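Local coordinates for protein glucanase (Klebsiella pneumoniae, PDB 5GY3) that probably hydrolyses internal beta-1,4-glucosidic bonds of cellulose and related beta-glucans, as a member of glycosyl hydrolase family 8, at residues G16-T21 against D49-W54; A35-V40 against A93-R98; N43-F48 against D105-I110; A85-T90 against P150-F155. All coordinates share one frame; numbering follows the deposited sequence.

Contact 1 (G16-T21 against D49-W54); sequences GRIIDT and DKLWQW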
loop_
_atom_site.group_PDB
_atom_site.type_symbol
_atom_site.label_atom_id
_atom_site.label_comp_id
_atom_site.label_asym_id
_atom_site.label_seq_id
_atom_site.Cartn_x
_atom_site.Cartn_y
_atom_site.Cartn_z
ATOM N N GLY A 16 8.706 7.166 -17.864
ATOM C CA GLY A 16 7.579 6.846 -17.011
ATOM C C GLY A 16 7.895 6.020 -15.778
ATOM O O GLY A 16 6.967 5.700 -15.023
ATOM N N ARG A 17 9.162 5.660 -15.547
ATOM C CA ARG A 17 9.542 4.945 -14.329
ATOM C C ARG A 17 9.604 5.883 -13.133
ATOM O O ARG A 17 10.072 7.021 -13.245
ATOM C CB ARG A 17 10.913 4.273 -14.486
ATOM C CG ARG A 17 10.946 3.116 -15.431
ATOM C CD ARG A 17 12.350 2.499 -15.561
ATOM N NE ARG A 17 13.268 3.391 -16.268
ATOM C CZ ARG A 17 14.437 3.811 -15.793
ATOM N NH1 ARG A 17 14.869 3.402 -14.609
ATOM N NH2 ARG A 17 15.184 4.630 -16.516
ATOM N N ILE A 18 9.139 5.390 -11.978
ATOM C CA ILE A 18 9.407 6.005 -10.680
ATOM C C ILE A 18 10.591 5.276 -10.067
ATOM O O ILE A 18 10.615 4.038 -10.030
ATOM C CB ILE A 18 8.184 5.928 -9.750
ATOM C CG1 ILE A 18 7.054 6.790 -10.305
ATOM C CG2 ILE A 18 8.557 6.387 -8.336
ATOM C CD1 ILE A 18 7.275 8.285 -10.158
ATOM N N ILE A 19 11.572 6.036 -9.593
ATOM C CA ILE A 19 12.861 5.493 -9.185
ATOM C C ILE A 19 12.950 5.531 -7.668
ATOM O O ILE A 19 12.842 6.602 -7.056
ATOM C CB ILE A 19 14.018 6.279 -9.821
ATOM C CG1 ILE A 19 13.961 6.168 -11.340
ATOM C CG2 ILE A 19 15.320 5.756 -9.337
ATOM C CD1 ILE A 19 13.935 4.757 -11.844
ATOM N N ASP A 20 13.146 4.359 -7.064
ATOM C CA ASP A 20 13.421 4.228 -5.633
ATOM C C ASP A 20 14.916 4.494 -5.454
ATOM O O ASP A 20 15.747 3.584 -5.434
ATOM C CB ASP A 20 13.010 2.837 -5.150
ATOM C CG ASP A 20 12.869 2.731 -3.633
ATOM O OD1 ASP A 20 13.529 3.492 -2.896
ATOM O OD2 ASP A 20 12.084 1.861 -3.180
ATOM N N THR A 21 15.267 5.787 -5.358
ATOM C CA THR A 21 16.675 6.182 -5.400
ATOM C C THR A 21 17.445 5.752 -4.156
ATOM O O THR A 21 18.681 5.748 -4.186
ATOM C CB THR A 21 16.824 7.702 -5.598
ATOM O OG1 THR A 21 15.962 8.410 -4.702
ATOM C CG2 THR A 21 16.503 8.116 -7.041
ATOM N N ASP A 49 -0.488 9.110 -17.982
ATOM C CA ASP A 49 -0.394 8.239 -19.149
ATOM C C ASP A 49 1.025 7.704 -19.336
ATOM O O ASP A 49 1.201 6.555 -19.762
ATOM C CB ASP A 49 -0.883 8.979 -20.403
ATOM C CG ASP A 49 -2.414 9.093 -20.473
ATOM O OD1 ASP A 49 -3.118 8.271 -19.850
ATOM O OD2 ASP A 49 -2.925 9.995 -21.170
ATOM N N LYS A 50 2.046 8.510 -19.013
ATOM C CA LYS A 50 3.427 8.028 -19.076
ATOM C C LYS A 50 3.662 6.918 -18.058
ATOM O O LYS A 50 4.256 5.879 -18.373
ATOM C CB LYS A 50 4.414 9.173 -18.823
ATOM C CG LYS A 50 4.732 10.088 -20.011
ATOM C CD LYS A 50 5.490 11.365 -19.548
ATOM C CE LYS A 50 4.523 12.540 -19.306
ATOM N NZ LYS A 50 4.911 13.554 -18.251
ATOM N N LEU A 51 3.216 7.140 -16.816
ATOM C CA LEU A 51 3.394 6.147 -15.760
ATOM C C LEU A 51 2.689 4.850 -16.114
ATOM O O LEU A 51 3.253 3.756 -15.971
ATOM C CB LEU A 51 2.859 6.689 -14.435
ATOM C CG LEU A 51 3.559 7.897 -13.828
ATOM C CD1 LEU A 51 2.674 8.580 -12.784
ATOM C CD2 LEU A 51 4.880 7.458 -13.212
ATOM N N TRP A 52 1.447 4.961 -16.586
ATOM C CA TRP A 52 0.653 3.778 -16.904
ATOM C C TRP A 52 1.192 3.067 -18.141
ATOM O O TRP A 52 1.283 1.833 -18.165
ATOM C CB TRP A 52 -0.817 4.182 -17.083
ATOM C CG TRP A 52 -1.706 3.105 -17.632
ATOM C CD1 TRP A 52 -2.601 3.227 -18.666
ATOM C CD2 TRP A 52 -1.799 1.744 -17.182
ATOM N NE1 TRP A 52 -3.235 2.024 -18.887
ATOM C CE2 TRP A 52 -2.758 1.099 -17.992
ATOM C CE3 TRP A 52 -1.155 1.005 -16.181
ATOM C CZ2 TRP A 52 -3.092 -0.247 -17.826
ATOM C CZ3 TRP A 52 -1.484 -0.330 -16.018
ATOM C CH2 TRP A 52 -2.441 -0.945 -16.839
ATOM N N GLN A 53 1.572 3.830 -19.167
ATOM C CA GLN A 53 2.129 3.227 -20.374
ATOM C C GLN A 53 3.386 2.420 -20.066
ATOM O O GLN A 53 3.561 1.315 -20.586
ATOM C CB GLN A 53 2.426 4.314 -21.410
ATOM C CG GLN A 53 3.299 3.873 -22.587
ATOM C CD GLN A 53 3.678 5.047 -23.496
ATOM O OE1 GLN A 53 3.740 6.198 -23.049
ATOM N NE2 GLN A 53 3.930 4.758 -24.772
ATOM N N TRP A 54 4.274 2.948 -19.224
ATOM C CA TRP A 54 5.468 2.177 -18.897
ATOM C C TRP A 54 5.104 0.938 -18.084
ATOM O O TRP A 54 5.599 -0.162 -18.357
ATOM C CB TRP A 54 6.490 3.030 -18.143
ATOM C CG TRP A 54 7.711 2.220 -17.831
ATOM C CD1 TRP A 54 8.812 2.046 -18.628
ATOM C CD2 TRP A 54 7.935 1.422 -16.660
ATOM N NE1 TRP A 54 9.713 1.202 -18.013
ATOM C CE2 TRP A 54 9.196 0.802 -16.808
ATOM C CE3 TRP A 54 7.195 1.177 -15.497
ATOM C CZ2 TRP A 54 9.733 -0.045 -15.833
ATOM C CZ3 TRP A 54 7.730 0.342 -14.531
ATOM C CH2 TRP A 54 8.987 -0.259 -14.705
#
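The aliphatic part of Arg17 lies over the indole of Trp54. Arg17 CG sits 3.5 Å from the centroid of the Trp54 five-membered ring, only 25° off the ring normal, and comes within 3.2 Å of Trp54 CE2, so this is a close CH-pi contact placed toward the rim of the ring. Trp54 reaches it because CG points anti to its own backbone N (chi1 -179°), which throws the indole out from helix 45-59 toward the loop. Arg17 keeps its chain straight through CG and then bends at chi3 (-70°), carrying the guanidinium off the indole, its plane turned well away from that of the ring. The charged end goes to Asp15, with which it forms a salt bridge, while the methylenes serve as the apolar cover.

Next to this pair Gly16 sits against the helix backbone, its CA 4.4 Å from the CA of Leu51 and 3.7 Å from Lys50 O. Having no side chain, glycine suits both this closeness to the carbonyl and the positive phi of the residue. Leu51 turns CD2 to the loop, 3.7 Å from Ile18 CG1 and 3.3 Å from Gly16 O. Between 16-21 and 49-54 the contacts are thus dispersion and CH-pi, whereas the buried Gly16 O and Ile18 N are satisfied by the side-chain amide of Gln32 from helix 29-41.

Contact 2 (A35-V40 against A93-R98); sequences AMLLAV and AWALLR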
loop_
_atom_site.group_PDB
_atom_site.type_symbol
_atom_site.label_atom_id
_atom_site.label_comp_id
_atom_site.label_asym_id
_atom_site.label_seq_id
_atom_site.Cartn_x
_atom_site.Cartn_y
_atom_site.Cartn_z
ATOM N N ALA A 35 2.388 6.658 -7.679
ATOM C CA ALA A 35 2.555 7.828 -8.531
ATOM C C ALA A 35 1.344 8.029 -9.433
ATOM O O ALA A 35 0.942 9.169 -9.691
ATOM C CB ALA A 35 3.821 7.690 -9.366
ATOM N N MET A 36 0.763 6.940 -9.937
ATOM C CA MET A 36 -0.453 7.083 -10.739
ATOM C C MET A 36 -1.586 7.701 -9.927
ATOM O O MET A 36 -2.325 8.551 -10.434
ATOM C CB MET A 36 -0.876 5.731 -11.311
ATOM C CG MET A 36 0.001 5.248 -12.451
ATOM S SD MET A 36 -0.256 3.525 -12.912
ATOM C CE MET A 36 -1.950 3.542 -13.519
ATOM N N LEU A 37 -1.744 7.283 -8.666
ATOM C CA LEU A 37 -2.731 7.914 -7.788
ATOM C C LEU A 37 -2.458 9.403 -7.636
ATOM O O LEU A 37 -3.374 10.231 -7.720
ATOM C CB LEU A 37 -2.723 7.247 -6.407
ATOM C CG LEU A 37 -3.399 5.890 -6.252
ATOM C CD1 LEU A 37 -3.043 5.276 -4.884
ATOM C CD2 LEU A 37 -4.909 6.041 -6.390
ATOM N N LEU A 38 -1.198 9.758 -7.380
ATOM C CA LEU A 38 -0.857 11.162 -7.185
ATOM C C LEU A 38 -0.978 11.959 -8.482
ATOM O O LEU A 38 -1.300 13.153 -8.443
ATOM C CB LEU A 38 0.552 11.277 -6.592
ATOM C CG LEU A 38 0.743 10.685 -5.182
ATOM C CD1 LEU A 38 2.197 10.764 -4.759
ATOM C CD2 LEU A 38 -0.137 11.379 -4.154
ATOM N N ALA A 39 -0.740 11.326 -9.632
ATOM C CA ALA A 39 -0.938 12.032 -10.897
ATOM C C ALA A 39 -2.405 12.397 -11.098
ATOM O O ALA A 39 -2.716 13.508 -11.540
ATOM C CB ALA A 39 -0.420 11.191 -12.063
ATOM N N VAL A 40 -3.326 11.491 -10.755
ATOM C CA VAL A 40 -4.751 11.827 -10.824
ATOM C C VAL A 40 -5.068 12.971 -9.872
ATOM O O VAL A 40 -5.752 13.940 -10.233
ATOM C CB VAL A 40 -5.619 10.597 -10.499
ATOM C CG1 VAL A 40 -7.097 10.988 -10.528
ATOM C CG2 VAL A 40 -5.329 9.458 -11.453
ATOM N N ALA A 93 -4.768 -0.533 -10.221
ATOM C CA ALA A 93 -6.167 -0.634 -10.630
ATOM C C ALA A 93 -6.997 0.485 -10.018
ATOM O O ALA A 93 -7.945 0.982 -10.639
ATOM C CB ALA A 93 -6.744 -1.997 -10.237
ATOM N N TRP A 94 -6.680 0.857 -8.780
ATOM C CA TRP A 94 -7.397 1.933 -8.103
ATOM C C TRP A 94 -7.125 3.270 -8.776
ATOM O O TRP A 94 -8.052 4.056 -9.014
ATOM C CB TRP A 94 -6.966 1.963 -6.632
ATOM C CG TRP A 94 -7.740 2.880 -5.758
ATOM C CD1 TRP A 94 -9.014 3.349 -5.953
ATOM C CD2 TRP A 94 -7.294 3.429 -4.521
ATOM N NE1 TRP A 94 -9.383 4.160 -4.904
ATOM C CE2 TRP A 94 -8.344 4.220 -4.010
ATOM C CE3 TRP A 94 -6.105 3.324 -3.786
ATOM C CZ2 TRP A 94 -8.233 4.919 -2.810
ATOM C CZ3 TRP A 94 -6.007 4.006 -2.580
ATOM C CH2 TRP A 94 -7.068 4.784 -2.103
ATOM N N ALA A 95 -5.858 3.536 -9.110
ATOM C CA ALA A 95 -5.524 4.768 -9.816
ATOM C C ALA A 95 -6.261 4.863 -11.153
ATOM O O ALA A 95 -6.735 5.946 -11.532
ATOM C CB ALA A 95 -4.012 4.852 -10.019
ATOM N N LEU A 96 -6.364 3.743 -11.876
ATOM C CA LEU A 96 -7.080 3.733 -13.154
ATOM C C LEU A 96 -8.557 4.044 -12.969
ATOM O O LEU A 96 -9.142 4.801 -13.752
ATOM C CB LEU A 96 -6.907 2.377 -13.843
ATOM C CG LEU A 96 -5.522 2.216 -14.480
ATOM C CD1 LEU A 96 -5.161 0.747 -14.717
ATOM C CD2 LEU A 96 -5.453 3.026 -15.787
ATOM N N LEU A 97 -9.184 3.461 -11.945
ATOM C CA LEU A 97 -10.574 3.793 -11.650
ATOM C C LEU A 97 -10.731 5.289 -11.387
ATOM O O LEU A 97 -11.645 5.941 -11.915
ATOM C CB LEU A 97 -11.041 2.963 -10.456
ATOM C CG LEU A 97 -12.511 2.612 -10.360
ATOM C CD1 LEU A 97 -12.922 1.952 -11.676
ATOM C CD2 LEU A 97 -12.699 1.656 -9.191
ATOM N N ARG A 98 -9.825 5.861 -10.593
ATOM C CA ARG A 98 -9.911 7.284 -10.289
ATOM C C ARG A 98 -9.610 8.139 -11.515
ATOM O O ARG A 98 -10.173 9.234 -11.662
ATOM C CB ARG A 98 -8.977 7.608 -9.122
ATOM C CG ARG A 98 -9.521 7.047 -7.795
ATOM C CD ARG A 98 -8.440 6.810 -6.733
ATOM N NE ARG A 98 -7.951 8.029 -6.094
ATOM C CZ ARG A 98 -8.405 8.524 -4.940
ATOM N NH1 ARG A 98 -9.385 7.925 -4.283
ATOM N NH2 ARG A 98 -7.866 9.625 -4.430
HETATM O O HOH W 1 -6.063 9.938 -6.809
#
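Ala95 meets helix 29-41 with its methyl group, its CB lying 3.5 Å from Met36 CB and 3.6 Å from Leu37 N. So small a side chain lets the CA atoms of Leu37 and Ala95 approach to 4.7 Å. Beside it Leu37 spreads both methyls over its neighbours: CD1 comes to 3.8 Å from Trp94 CE3, and CD2 lies over one face of that indole, 26° off the normal of the six-membered ring. CD2 also touches the CD of Arg98, which covers the same face of the indole. Farther along, Val40 sets CG1 against the Arg98 carbonyl and CG2 against that of Ala95, while the CE of Met36, brought round by a bend at chi3 (65°), reaches Leu96 CG.

Segments 35-40 and 93-98 run nearly parallel, their axes 8.4 Å apart at closest approach and inclined by 16°, packed as neighbours in the helical barrel that characterises family 8, an (alpha/alpha)6 fold. One water joins them at the side where Arg98 emerges: it donates to Leu37 O at 2.9 Å and accepts from Arg98 NE at 2.8 Å, lying in the guanidinium plane. The far end of Arg98 is held by a salt bridge to Asp308, which probably helps to fix its chain along Leu37. Behind the first shell, Trp94 rests on Pro156, Ala157 and Ala160 of helix 155-164, and Phe48 of helix 45-59 packs against Met36, Val40 and Leu96.

Contact 3 (N43-F48 against D105-I110); sequences NDRPAF and DKRYAI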
loop_
_atom_site.group_PDB
_atom_site.type_symbol
_atom_site.label_atom_id
_atom_site.label_comp_id
_atom_site.label_asym_id
_atom_site.label_seq_id
_atom_site.Cartn_x
_atom_site.Cartn_y
_atom_site.Cartn_z
ATOM N N ASN A 43 -4.177 16.231 -11.141
ATOM C CA ASN A 43 -4.773 16.506 -12.447
ATOM C C ASN A 43 -3.695 16.602 -13.527
ATOM O O ASN A 43 -3.633 17.554 -14.309
ATOM C CB ASN A 43 -5.638 17.768 -12.383
ATOM C CG ASN A 43 -6.577 17.896 -13.573
ATOM O OD1 ASN A 43 -6.642 17.014 -14.428
ATOM N ND2 ASN A 43 -7.310 19.004 -13.628
ATOM N N ASP A 44 -2.827 15.590 -13.562
ATOM C CA ASP A 44 -1.662 15.552 -14.444
ATOM C C ASP A 44 -1.806 14.358 -15.381
ATOM O O ASP A 44 -1.157 13.323 -15.209
ATOM C CB ASP A 44 -0.355 15.485 -13.614
ATOM C CG ASP A 44 0.896 15.700 -14.459
ATOM O OD1 ASP A 44 0.825 15.642 -15.703
ATOM O OD2 ASP A 44 1.971 15.909 -13.866
ATOM N N ARG A 45 -2.650 14.514 -16.401
ATOM C CA ARG A 45 -2.904 13.398 -17.296
ATOM C C ARG A 45 -1.680 12.985 -18.111
ATOM O O ARG A 45 -1.474 11.779 -18.323
ATOM C CB ARG A 45 -4.080 13.721 -18.222
ATOM C CG ARG A 45 -4.613 12.473 -18.880
ATOM C CD ARG A 45 -5.909 12.734 -19.581
ATOM N NE ARG A 45 -6.424 11.503 -20.170
ATOM C CZ ARG A 45 -7.507 11.450 -20.938
ATOM N NH1 ARG A 45 -8.169 12.564 -21.212
ATOM N NH2 ARG A 45 -7.912 10.290 -21.439
ATOM N N PRO A 46 -0.853 13.918 -18.611
ATOM C CA PRO A 46 0.370 13.467 -19.304
ATOM C C PRO A 46 1.234 12.553 -18.447
ATOM O O PRO A 46 1.666 11.494 -18.924
ATOM C CB PRO A 46 1.076 14.786 -19.654
ATOM C CG PRO A 46 -0.041 15.750 -19.802
ATOM C CD PRO A 46 -1.018 15.383 -18.719
ATOM N N ALA A 47 1.469 12.923 -17.183
ATOM C CA ALA A 47 2.275 12.083 -16.302
ATOM C C ALA A 47 1.585 10.755 -16.039
ATOM O O ALA A 47 2.229 9.699 -16.062
ATOM C CB ALA A 47 2.553 12.804 -14.982
ATOM N N PHE A 48 0.271 10.788 -15.785
ATOM C CA PHE A 48 -0.467 9.544 -15.575
ATOM C C PHE A 48 -0.303 8.599 -16.760
ATOM O O PHE A 48 -0.033 7.406 -16.584
ATOM C CB PHE A 48 -1.949 9.829 -15.326
ATOM C CG PHE A 48 -2.744 8.584 -15.027
ATOM C CD1 PHE A 48 -3.253 7.806 -16.051
ATOM C CD2 PHE A 48 -2.962 8.185 -13.719
ATOM C CE1 PHE A 48 -3.955 6.641 -15.786
ATOM C CE2 PHE A 48 -3.667 7.023 -13.448
ATOM C CZ PHE A 48 -4.160 6.253 -14.485
ATOM N N ASP A 105 -13.015 9.238 -19.039
ATOM C CA ASP A 105 -12.581 8.355 -20.112
ATOM C C ASP A 105 -12.746 6.917 -19.642
ATOM O O ASP A 105 -11.967 6.446 -18.806
ATOM C CB ASP A 105 -11.128 8.632 -20.497
ATOM C CG ASP A 105 -10.716 7.932 -21.775
ATOM O OD1 ASP A 105 -11.286 6.869 -22.108
ATOM O OD2 ASP A 105 -9.810 8.453 -22.448
ATOM N N LYS A 106 -13.741 6.219 -20.206
ATOM C CA LYS A 106 -14.064 4.855 -19.788
ATOM C C LYS A 106 -12.932 3.866 -20.036
ATOM O O LYS A 106 -12.928 2.794 -19.418
ATOM C CB LYS A 106 -15.319 4.365 -20.511
ATOM C CG LYS A 106 -15.105 4.129 -22.008
ATOM C CD LYS A 106 -16.374 3.593 -22.669
ATOM C CE LYS A 106 -16.236 3.590 -24.185
ATOM N NZ LYS A 106 -14.929 3.002 -24.616
ATOM N N ARG A 107 -11.983 4.187 -20.916
ATOM C CA ARG A 107 -10.886 3.257 -21.183
ATOM C C ARG A 107 -10.058 2.988 -19.925
ATOM O O ARG A 107 -9.596 1.857 -19.715
ATOM C CB ARG A 107 -10.024 3.797 -22.327
ATOM C CG ARG A 107 -10.795 3.839 -23.666
ATOM C CD ARG A 107 -10.034 4.557 -24.788
ATOM N NE ARG A 107 -9.728 5.948 -24.455
ATOM C CZ ARG A 107 -8.959 6.745 -25.192
ATOM N NH1 ARG A 107 -8.417 6.298 -26.321
ATOM N NH2 ARG A 107 -8.725 7.992 -24.800
ATOM N N TYR A 108 -9.900 3.988 -19.057
ATOM C CA TYR A 108 -9.190 3.747 -17.801
ATOM C C TYR A 108 -9.956 2.779 -16.907
ATOM O O TYR A 108 -9.352 1.946 -16.218
ATOM C CB TYR A 108 -8.959 5.052 -17.049
ATOM C CG TYR A 108 -8.057 6.049 -17.741
ATOM C CD1 TYR A 108 -6.771 5.705 -18.123
ATOM C CD2 TYR A 108 -8.492 7.347 -17.980
ATOM C CE1 TYR A 108 -5.932 6.628 -18.741
ATOM C CE2 TYR A 108 -7.664 8.278 -18.595
ATOM C CZ TYR A 108 -6.388 7.916 -18.974
ATOM O OH TYR A 108 -5.557 8.841 -19.585
ATOM N N ALA A 109 -11.282 2.888 -16.885
ATOM C CA ALA A 109 -12.085 1.995 -16.058
ATOM C C ALA A 109 -12.121 0.584 -16.631
ATOM O O ALA A 109 -12.144 -0.391 -15.872
ATOM C CB ALA A 109 -13.499 2.550 -15.911
ATOM N N ILE A 110 -12.117 0.455 -17.961
ATOM C CA ILE A 110 -12.061 -0.874 -18.566
ATOM C C ILE A 110 -10.745 -1.556 -18.223
ATOM O O ILE A 110 -10.712 -2.761 -17.949
ATOM C CB ILE A 110 -12.295 -0.782 -20.087
ATOM C CG1 ILE A 110 -13.768 -0.454 -20.344
ATOM C CG2 ILE A 110 -11.863 -2.079 -20.788
ATOM C CD1 ILE A 110 -14.084 -0.027 -21.774
#
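Arg45 and Arg107 share a single carboxylate, that of Asp105, with Arg45 NH2 and Arg107 NH2 lying 4.2 Å apart. Arg107 grips it side-on, with Arg107 NE on Asp105 OD1 and Arg107 NH2 on Asp105 OD2 (2.6 Å), both oxygens offering their syn lone pairs. Arg45 arrives from the other helix with its guanidinium turned 84° to the carboxylate; Arg45 NH2 stands 2.8 Å from Asp105 OD2, a salt bridge whose hydrogen bond is weak. The shared carboxylate probably lets the two guanidinium groups lie this close. Asp105 is moreover the N-cap of helix 106-123, its OD1 accepting from Arg107 N as well.

An extended chain, with CG anti to the backbone N, takes Arg45 over to the other helix. There Arg45 NE donates to Tyr108 OH at 2.9 Å in a fairly straight bond (162°), close to the guanidinium plane. The same hydroxyl is hydrogen-bonded to Asp49, one turn on from Arg45, so tyrosine suits the spot by joining a polar tip to an apolar ring. That ring turns its face to the edge of Phe48 in a T-shaped pair, with centroids 5.2 Å apart and planes at 83°.

The contact therefore ties the N-terminal turn of helix 45-59 to that of helix 106-123, with the salt bridges toward the surface and the aromatic pair buried. Phe48 continues inward against helices 29-41 and 86-103, where Trp103 gives it a second edge-to-face partner.

Contact 4 (A85-T90 against P150-F155); sequences ASDGDT and PSYFIF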
loop_
_atom_site.group_PDB
_atom_site.type_symbol
_atom_site.label_atom_id
_atom_site.label_comp_id
_atom_site.label_asym_id
_atom_site.label_seq_id
_atom_site.Cartn_x
_atom_site.Cartn_y
_atom_site.Cartn_z
ATOM N N ALA A 85 3.024 -8.294 -6.750
ATOM C CA ALA A 85 2.818 -7.811 -5.391
ATOM C C ALA A 85 1.406 -7.247 -5.362
ATOM O O ALA A 85 1.113 -6.266 -6.053
ATOM C CB ALA A 85 3.856 -6.759 -4.989
ATOM N N SER A 86 0.524 -7.888 -4.593
ATOM C CA SER A 86 -0.899 -7.604 -4.734
ATOM C C SER A 86 -1.253 -6.176 -4.346
ATOM O O SER A 86 -2.243 -5.633 -4.858
ATOM C CB SER A 86 -1.710 -8.604 -3.916
ATOM O OG SER A 86 -1.420 -9.916 -4.352
ATOM N N ASP A 87 -0.486 -5.548 -3.447
ATOM C CA ASP A 87 -0.792 -4.154 -3.150
ATOM C C ASP A 87 -0.456 -3.266 -4.337
ATOM O O ASP A 87 -1.180 -2.309 -4.616
ATOM C CB ASP A 87 -0.099 -3.675 -1.864
ATOM C CG ASP A 87 1.428 -3.666 -1.939
ATOM O OD1 ASP A 87 2.039 -4.464 -2.692
ATOM O OD2 ASP A 87 2.024 -2.846 -1.185
ATOM N N GLY A 88 0.625 -3.573 -5.058
ATOM C CA GLY A 88 0.949 -2.786 -6.240
ATOM C C GLY A 88 -0.111 -2.912 -7.320
ATOM O O GLY A 88 -0.554 -1.909 -7.885
ATOM N N ASP A 89 -0.528 -4.152 -7.621
ATOM C CA ASP A 89 -1.614 -4.363 -8.581
ATOM C C ASP A 89 -2.862 -3.592 -8.173
ATOM O O ASP A 89 -3.556 -3.016 -9.020
ATOM C CB ASP A 89 -2.000 -5.843 -8.687
ATOM C CG ASP A 89 -0.828 -6.775 -8.969
ATOM O OD1 ASP A 89 0.057 -6.445 -9.787
ATOM O OD2 ASP A 89 -0.835 -7.879 -8.385
ATOM N N THR A 90 -3.188 -3.623 -6.881
ATOM C CA THR A 90 -4.370 -2.927 -6.382
ATOM C C THR A 90 -4.255 -1.424 -6.594
ATOM O O THR A 90 -5.212 -0.770 -7.032
ATOM C CB THR A 90 -4.548 -3.242 -4.892
ATOM O OG1 THR A 90 -4.809 -4.640 -4.719
ATOM C CG2 THR A 90 -5.671 -2.429 -4.286
ATOM N N PRO A 150 -0.732 -7.458 6.150
ATOM C CA PRO A 150 -1.955 -6.664 6.331
ATOM C C PRO A 150 -1.867 -5.266 5.755
ATOM O O PRO A 150 -2.916 -4.651 5.531
ATOM C CB PRO A 150 -2.150 -6.632 7.860
ATOM C CG PRO A 150 -0.810 -6.992 8.441
ATOM C CD PRO A 150 -0.221 -7.976 7.432
ATOM N N SER A 151 -0.662 -4.752 5.485
ATOM C CA SER A 151 -0.542 -3.474 4.787
ATOM C C SER A 151 -0.923 -3.576 3.313
ATOM O O SER A 151 -0.983 -2.547 2.636
ATOM C CB SER A 151 0.878 -2.920 4.925
ATOM O OG SER A 151 1.768 -3.450 3.965
ATOM N N TYR A 152 -1.184 -4.784 2.804
ATOM C CA TYR A 152 -1.767 -4.960 1.475
ATOM C C TYR A 152 -3.295 -4.996 1.508
ATOM O O TYR A 152 -3.925 -5.140 0.449
ATOM C CB TYR A 152 -1.263 -6.252 0.804
ATOM C CG TYR A 152 0.220 -6.352 0.487
ATOM C CD1 TYR A 152 1.157 -5.527 1.096
ATOM C CD2 TYR A 152 0.676 -7.294 -0.429
ATOM C CE1 TYR A 152 2.517 -5.633 0.807
ATOM C CE2 TYR A 152 2.036 -7.417 -0.723
ATOM C CZ TYR A 152 2.945 -6.582 -0.101
ATOM O OH TYR A 152 4.284 -6.679 -0.376
ATOM N N PHE A 153 -3.912 -4.873 2.685
ATOM C CA PHE A 153 -5.376 -4.757 2.778
ATOM C C PHE A 153 -5.747 -3.293 2.537
ATOM O O PHE A 153 -5.991 -2.519 3.465
ATOM C CB PHE A 153 -5.911 -5.195 4.142
ATOM C CG PHE A 153 -5.571 -6.611 4.566
ATOM C CD1 PHE A 153 -4.941 -7.516 3.724
ATOM C CD2 PHE A 153 -5.911 -7.025 5.851
ATOM C CE1 PHE A 153 -4.636 -8.813 4.170
ATOM C CE2 PHE A 153 -5.619 -8.317 6.298
ATOM C CZ PHE A 153 -4.980 -9.203 5.454
ATOM N N ILE A 154 -5.802 -2.901 1.267
ATOM C CA ILE A 154 -5.943 -1.468 0.918
ATOM C C ILE A 154 -7.437 -1.159 0.928
ATOM O O ILE A 154 -8.110 -1.079 -0.105
ATOM C CB ILE A 154 -5.254 -1.127 -0.401
ATOM C CG1 ILE A 154 -3.797 -1.610 -0.337
ATOM C CG2 ILE A 154 -5.292 0.396 -0.617
ATOM C CD1 ILE A 154 -2.968 -1.291 -1.571
ATOM N N PHE A 155 -7.958 -0.939 2.134
ATOM C CA PHE A 155 -9.396 -0.764 2.327
ATOM C C PHE A 155 -10.027 0.309 1.442
ATOM O O PHE A 155 -11.107 0.046 0.891
ATOM C CB PHE A 155 -9.675 -0.471 3.810
ATOM C CG PHE A 155 -9.160 -1.535 4.731
ATOM C CD1 PHE A 155 -9.740 -2.796 4.744
ATOM C CD2 PHE A 155 -8.086 -1.277 5.569
ATOM C CE1 PHE A 155 -9.260 -3.795 5.597
ATOM C CE2 PHE A 155 -7.596 -2.273 6.419
ATOM C CZ PHE A 155 -8.194 -3.523 6.434
HETATM O O HOH W 2 0.348 -1.316 0.502
HETATM O O HOH W 3 -5.164 -4.624 -1.828
#
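Asp87, the predicted nucleophile, lays its carboxylate flat over the ring of Tyr152, the two planes only 4° apart and CG 3.5 Å above the ring centre. With CG set between the backbone N and carbonyl carbon (chi1 64°), the group folds back across the ring: Asp87 OD2 reaches to 3.5 Å from Tyr152 CE1, while CB makes a CH-pi contact with the same face. Ile154 CD1 packs against Asp87 CB at 3.7 Å and meets Thr90 CG2, an apolar patch at the base of the side chain.

Two waters join the segments. One donates to Asp87 OD2 and to Ser151 O, both at 2.8 Å; the other donates to Thr90 OG1 and Tyr152 O. The Thr90 hydroxyl itself donates to Ser86 O, which fixes its rotation. Asp87 thus stands at the start of helix 86-103, lying flat on an aromatic ring, with an ordered water at OD2 and a weak bond from Gly88 N to OD1, consistent with a well-oriented aspartate in the predicted active site.

The centre of contact 4 lies about 5 Å from the centre of the chain, those of the others 13 to 20 Å, and contact 3 is the least buried of the four. Helix 86-103 serves contacts 2 and 4, where Trp94 packs on Ile154, whereas helix 45-59 serves contacts 1 and 3, joined by the probable hydrogen bond between Asp49 and Tyr108. Contacts 2 and 3 meet through Phe48, and contacts 1 and 2 through Ala35 and Met36. Chemistry follows position: arginine and aspartate pair toward the surface in contact 3, contacts 1 and 2 are chiefly apolar, and contact 4 combines a buried carboxylate, an aromatic face and bridging waters at the predicted active site.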